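Local coordinates for protein amidohydrolase (Pseudomonas aeruginosa, PDB 2I5G) that probably acts as a metal-dependent dipeptidase of the M19 (membrane dipeptidase) family, cleaving dipeptides, at residues A[7-12]-A[306-311]; A[242-247]-A[312-317]. The protein carries 2 engineered substitutions. One frame throughout, in Å; residues are numbered along the deposited sequence.

Contact 1: A[7-12]-A[306-311]; sequences HADSIV and VVRKVM
Ser10, Ile11 and Arg308 meet at a water, which is held by three oxygens. It donates to the carbonyl Ile11 O at 2.9 Å and to Arg308 O, and it bonds with Ser10 OG, so the facing segments share one bridge. Farther out, Arg308 leaves the helix with CG beside its backbone N and folds at chi2 (-88°) and chi3, which carries the guanidinium back to the turn after helix 5-8. There Asp9 OD2 comes in at the guanidinium edge, in its plane, but as a long salt bridge, 3.6 Å to Arg308 NH2, with the carboxylate turned 69° from the guanidinium. Ser10 OG lies over one face of the same group, 4.0 Å from Arg308 NE.

At the buried end the selenomethionine Met311 points at the N-terminal segment, and its CE reaches the edge of the His7 ring, 4.2 Å from His7 CE1. That ring is held by Gly32 O at NE2 and Thr294 OG1 at ND1, while Val12 CG1 lies over one face, toward the rim. Beside it, Val12 CA makes a C-H...O contact of 3.2 Å with Met311 O. A backbone bond between Met311 and Ile13 continues the contact where the segment runs into strand 13-17 of the TIM barrel. The water joins the two backbones, Met311 and Arg308 side chains fill the rest, and the long ion pair at exposed Asp9 probably adds only modest attraction.

Contact 2: A[242-247]-A[312-317]; sequences DAIGIG and GENWVR
Asn314 has its CB directed toward the strand segment, and that atom already lies 3.4 Å from Ile244 O. One atom on, CG is 3.7 Å from both Ile244 O and Asp242 O. With CG beside the backbone N (chi1 -79°), the amide is carried along the strand's start: OD1 stays near Asp242 CA, at 4.2 Å, while ND2 turns to the carbonyl of Ile244. ND2 donates to Ile244 O at 3.0 Å, arriving in the carbonyl plane on a lone pair although the oxygen is tilted from the amide's own plane. Glu241 O takes a second bond from the same nitrogen, so this buried amide grips the chain before and within the strand, which should hold the amide's rotation.

Strand 244-246 is a barrel strand of this TIM-barrel family: it pairs in parallel with strand 207-210, and a backbone bond from Ile246 to Gly15 reaches strand 13-17. The helix segment crosses it at -110°, with the short axes 7.0 Å apart. Ile244 and Ile246 pack on helix 225-239.

One residue along the helix, Trp315 brings its indole edge-on to the same strand, passing Gly245, which has no side chain. Its NE1 donates to Ile246 O at 3.0 Å, nearly straight (159°); the oxygen lies in the ring plane, though the donor is tilted from the carbonyl plane. Phe207 meets the indole from strand 207-210.

In the fold
From the N terminus, segment 7-12 leads out of helix 5-8 into barrel strand 13-17, and contact 1 closes a loop of 293 residues by joining it to helix 304-323. Contact 2 begins far along inside that loop, at strand 244-246, and closes 64 residues later on the next part of the same helix, so the two closures cross rather than nest. Their centres lie 9 Å apart. A salt bridge of 3.2 Å from Lys309 NZ to Asp242 OD2 links them directly, and Val310 packs on Ile244 and Ile246. One C-terminal helix therefore ties the approach to strand 13-17 to strand 244-246, on the side where these two strands meet.

Contact 1: A[7-12]-A[306-311]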
loop_
_atom_site.group_PDB
_atom_site.type_symbol
_atom_site.label_atom_id
_atom_site.label_comp_id
_atom_site.label_asym_id
_atom_site.label_seq_id
_atom_site.Cartn_x
_atom_site.Cartn_y
_atom_site.Cartn_z
ATOM N N HIS A 7 -21.105 -2.275 -38.605
ATOM C CA HIS A 7 -21.191 -2.286 -37.155
ATOM C C HIS A 7 -21.989 -3.527 -36.738
ATOM O O HIS A 7 -21.594 -4.258 -35.829
ATOM C CB HIS A 7 -21.901 -1.011 -36.679
ATOM C CG HIS A 7 -21.851 -0.794 -35.198
ATOM N ND1 HIS A 7 -20.770 -0.218 -34.565
ATOM C CD2 HIS A 7 -22.752 -1.070 -34.224
ATOM C CE1 HIS A 7 -21.007 -0.147 -33.268
ATOM N NE2 HIS A 7 -22.203 -0.657 -33.034
ATOM N N ALA A 8 -23.103 -3.767 -37.423
ATOM C CA ALA A 8 -23.965 -4.902 -37.115
ATOM C C ALA A 8 -23.267 -6.238 -37.315
ATOM O O ALA A 8 -23.353 -7.120 -36.467
ATOM C CB ALA A 8 -25.229 -4.846 -37.967
ATOM N N ASP A 9 -22.585 -6.386 -38.444
ATOM C CA ASP A 9 -21.874 -7.617 -38.760
ATOM C C ASP A 9 -20.476 -7.576 -38.147
ATOM O O ASP A 9 -19.526 -8.121 -38.713
ATOM C CB ASP A 9 -21.761 -7.778 -40.281
ATOM C CG ASP A 9 -21.221 -9.144 -40.694
ATOM O OD1 ASP A 9 -21.948 -10.149 -40.534
ATOM O OD2 ASP A 9 -20.068 -9.215 -41.178
ATOM N N SER A 10 -20.342 -6.942 -36.988
ATOM C CA SER A 10 -19.025 -6.852 -36.371
ATOM C C SER A 10 -18.996 -7.055 -34.864
ATOM O O SER A 10 -20.005 -6.892 -34.172
ATOM C CB SER A 10 -18.388 -5.503 -36.715
ATOM O OG SER A 10 -17.013 -5.496 -36.379
ATOM N N ILE A 11 -17.820 -7.430 -34.369
ATOM C CA ILE A 11 -17.598 -7.645 -32.948
ATOM C C ILE A 11 -17.184 -6.307 -32.368
ATOM O O ILE A 11 -16.088 -5.824 -32.641
ATOM C CB ILE A 11 -16.448 -8.632 -32.697
ATOM C CG1 ILE A 11 -16.783 -9.991 -33.304
ATOM C CG2 ILE A 11 -16.185 -8.754 -31.200
ATOM C CD1 ILE A 11 -18.029 -10.610 -32.725
ATOM N N VAL A 12 -18.063 -5.687 -31.591
ATOM C CA VAL A 12 -17.714 -4.408 -30.994
ATOM C C VAL A 12 -17.454 -4.634 -29.515
ATOM O O VAL A 12 -18.237 -5.285 -28.820
ATOM C CB VAL A 12 -18.828 -3.332 -31.224
ATOM C CG1 VAL A 12 -19.985 -3.927 -32.016
ATOM C CG2 VAL A 12 -19.299 -2.751 -29.900
ATOM N N VAL A 306 -9.492 -2.424 -41.220
ATOM C CA VAL A 306 -8.895 -1.770 -40.066
ATOM C C VAL A 306 -10.002 -1.442 -39.071
ATOM O O VAL A 306 -9.838 -1.623 -37.871
ATOM C CB VAL A 306 -8.160 -0.465 -40.458
ATOM C CG1 VAL A 306 -7.567 0.192 -39.208
ATOM C CG2 VAL A 306 -7.058 -0.762 -41.466
ATOM N N VAL A 307 -11.131 -0.955 -39.569
ATOM C CA VAL A 307 -12.251 -0.624 -38.696
ATOM C C VAL A 307 -12.654 -1.830 -37.840
ATOM O O VAL A 307 -12.822 -1.696 -36.631
ATOM C CB VAL A 307 -13.482 -0.151 -39.509
ATOM C CG1 VAL A 307 -14.655 0.119 -38.571
ATOM C CG2 VAL A 307 -13.133 1.105 -40.299
ATOM N N ARG A 308 -12.808 -3.001 -38.457
ATOM C CA ARG A 308 -13.181 -4.199 -37.705
ATOM C C ARG A 308 -12.210 -4.308 -36.534
ATOM O O ARG A 308 -12.596 -4.623 -35.405
ATOM C CB ARG A 308 -13.036 -5.468 -38.552
ATOM C CG ARG A 308 -13.363 -5.338 -40.028
ATOM C CD ARG A 308 -14.830 -5.559 -40.347
ATOM N NE ARG A 308 -15.340 -6.807 -39.792
ATOM C CZ ARG A 308 -16.466 -7.396 -40.184
ATOM N NH1 ARG A 308 -17.205 -6.863 -41.147
ATOM N NH2 ARG A 308 -16.870 -8.510 -39.589
ATOM N N LYS A 309 -10.937 -4.049 -36.825
ATOM C CA LYS A 309 -9.875 -4.120 -35.827
ATOM C C LYS A 309 -10.155 -3.211 -34.644
ATOM O O LYS A 309 -10.399 -3.674 -33.533
ATOM C CB LYS A 309 -8.533 -3.697 -36.429
ATOM C CG LYS A 309 -8.165 -4.361 -37.733
ATOM C CD LYS A 309 -7.977 -5.844 -37.555
ATOM C CE LYS A 309 -7.069 -6.381 -38.642
ATOM N NZ LYS A 309 -5.767 -5.652 -38.657
ATOM N N VAL A 310 -10.113 -1.909 -34.903
ATOM C CA VAL A 310 -10.320 -0.909 -33.873
ATOM C C VAL A 310 -11.621 -1.067 -33.105
ATOM O O VAL A 310 -11.677 -0.752 -31.921
ATOM C CB VAL A 310 -10.262 0.510 -34.467
ATOM C CG1 VAL A 310 -10.392 1.538 -33.359
ATOM C CG2 VAL A 310 -8.950 0.705 -35.213
HETATM N N MSE A 311 -12.665 -1.562 -33.753
HETATM C CA MSE A 311 -13.931 -1.704 -33.048
HETATM C C MSE A 311 -14.018 -2.910 -32.120
HETATM O O MSE A 311 -14.867 -2.936 -31.226
HETATM C CB MSE A 311 -15.107 -1.710 -34.036
HETATM C CG MSE A 311 -15.325 -0.378 -34.752
HETATM SE SE MSE A 311 -15.347 1.170 -33.560
HETATM C CE MSE A 311 -16.989 0.819 -32.603
HETATM O O HOH W 1 -14.820 -5.731 -35.294
#

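Contact 2: A[242-247]-A[312-317]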
loop_
_atom_site.group_PDB
_atom_site.type_symbol
_atom_site.label_atom_id
_atom_site.label_comp_id
_atom_site.label_asym_id
_atom_site.label_seq_id
_atom_site.Cartn_x
_atom_site.Cartn_y
_atom_site.Cartn_z
ATOM N N ASP A 242 -2.609 -3.158 -35.214
ATOM C CA ASP A 242 -2.843 -4.397 -34.484
ATOM C C ASP A 242 -2.850 -4.245 -32.963
ATOM O O ASP A 242 -3.241 -5.169 -32.250
ATOM C CB ASP A 242 -1.813 -5.444 -34.900
ATOM C CG ASP A 242 -2.106 -6.042 -36.270
ATOM O OD1 ASP A 242 -1.229 -6.753 -36.805
ATOM O OD2 ASP A 242 -3.215 -5.813 -36.803
ATOM N N ALA A 243 -2.446 -3.078 -32.467
ATOM C CA ALA A 243 -2.406 -2.849 -31.028
ATOM C C ALA A 243 -3.295 -1.698 -30.539
ATOM O O ALA A 243 -3.030 -1.105 -29.490
ATOM C CB ALA A 243 -0.974 -2.602 -30.602
ATOM N N ILE A 244 -4.353 -1.394 -31.286
ATOM C CA ILE A 244 -5.246 -0.302 -30.919
ATOM C C ILE A 244 -6.706 -0.748 -30.810
ATOM O O ILE A 244 -7.161 -1.604 -31.558
ATOM C CB ILE A 244 -5.141 0.848 -31.942
ATOM C CG1 ILE A 244 -5.907 2.065 -31.446
ATOM C CG2 ILE A 244 -5.697 0.404 -33.291
ATOM C CD1 ILE A 244 -5.866 3.227 -32.403
ATOM N N GLY A 245 -7.431 -0.155 -29.868
ATOM C CA GLY A 245 -8.826 -0.499 -29.669
ATOM C C GLY A 245 -9.589 0.613 -28.970
ATOM O O GLY A 245 -9.055 1.703 -28.746
ATOM N N ILE A 246 -10.840 0.332 -28.612
ATOM C CA ILE A 246 -11.680 1.313 -27.941
ATOM C C ILE A 246 -11.816 1.091 -26.439
ATOM O O ILE A 246 -11.909 -0.045 -25.976
ATOM C CB ILE A 246 -13.091 1.331 -28.568
ATOM C CG1 ILE A 246 -13.006 1.885 -29.986
ATOM C CG2 ILE A 246 -14.046 2.179 -27.731
ATOM C CD1 ILE A 246 -12.386 3.273 -30.065
ATOM N N GLY A 247 -11.817 2.198 -25.697
ATOM C CA GLY A 247 -11.978 2.190 -24.247
ATOM C C GLY A 247 -12.670 3.499 -23.870
ATOM O O GLY A 247 -12.080 4.373 -23.230
ATOM N N GLY A 312 -13.146 -3.901 -32.307
ATOM C CA GLY A 312 -13.209 -5.058 -31.433
ATOM C C GLY A 312 -12.269 -6.219 -31.695
ATOM O O GLY A 312 -11.690 -6.764 -30.755
ATOM N N GLU A 313 -12.115 -6.615 -32.955
ATOM C CA GLU A 313 -11.235 -7.733 -33.287
ATOM C C GLU A 313 -9.897 -7.700 -32.559
ATOM O O GLU A 313 -9.440 -8.725 -32.062
ATOM C CB GLU A 313 -10.995 -7.792 -34.796
ATOM C CG GLU A 313 -12.231 -8.171 -35.593
ATOM C CD GLU A 313 -11.922 -8.482 -37.046
ATOM O OE1 GLU A 313 -12.851 -8.903 -37.774
ATOM O OE2 GLU A 313 -10.752 -8.304 -37.460
ATOM N N ASN A 314 -9.270 -6.531 -32.493
ATOM C CA ASN A 314 -7.987 -6.403 -31.818
ATOM C C ASN A 314 -8.077 -6.751 -30.327
ATOM O O ASN A 314 -7.182 -7.398 -29.779
ATOM C CB ASN A 314 -7.429 -4.985 -31.998
ATOM C CG ASN A 314 -6.771 -4.776 -33.364
ATOM O OD1 ASN A 314 -6.849 -5.634 -34.248
ATOM N ND2 ASN A 314 -6.124 -3.629 -33.537
ATOM N N TRP A 315 -9.149 -6.323 -29.669
ATOM C CA TRP A 315 -9.311 -6.619 -28.256
ATOM C C TRP A 315 -9.397 -8.119 -28.056
ATOM O O TRP A 315 -8.808 -8.670 -27.124
ATOM C CB TRP A 315 -10.578 -5.973 -27.707
ATOM C CG TRP A 315 -10.320 -4.763 -26.882
ATOM C CD1 TRP A 315 -10.898 -3.534 -27.028
ATOM C CD2 TRP A 315 -9.429 -4.657 -25.763
ATOM N NE1 TRP A 315 -10.422 -2.669 -26.068
ATOM C CE2 TRP A 315 -9.520 -3.334 -25.280
ATOM C CE3 TRP A 315 -8.563 -5.553 -25.123
ATOM C CZ2 TRP A 315 -8.774 -2.885 -24.182
ATOM C CZ3 TRP A 315 -7.821 -5.105 -24.033
ATOM C CH2 TRP A 315 -7.934 -3.782 -23.576
ATOM N N VAL A 316 -10.133 -8.778 -28.942
ATOM C CA VAL A 316 -10.303 -10.219 -28.850
ATOM C C VAL A 316 -8.976 -10.970 -28.969
ATOM O O VAL A 316 -8.712 -11.893 -28.199
ATOM C CB VAL A 316 -11.281 -10.732 -29.933
ATOM C CG1 VAL A 316 -11.417 -12.242 -29.835
ATOM C CG2 VAL A 316 -12.641 -10.073 -29.757
ATOM N N ARG A 317 -8.143 -10.565 -29.923
ATOM C CA ARG A 317 -6.849 -11.207 -30.144
ATOM C C ARG A 317 -5.900 -11.151 -28.941
ATOM O O ARG A 317 -5.212 -12.131 -28.646
ATOM C CB ARG A 317 -6.165 -10.595 -31.368
ATOM C CG ARG A 317 -4.754 -11.107 -31.607
ATOM C CD ARG A 317 -4.311 -10.858 -33.040
ATOM N NE ARG A 317 -5.141 -11.596 -33.993
ATOM C CZ ARG A 317 -5.215 -12.924 -34.056
ATOM N NH1 ARG A 317 -4.507 -13.678 -33.222
ATOM N NH2 ARG A 317 -6.004 -13.500 -34.952
#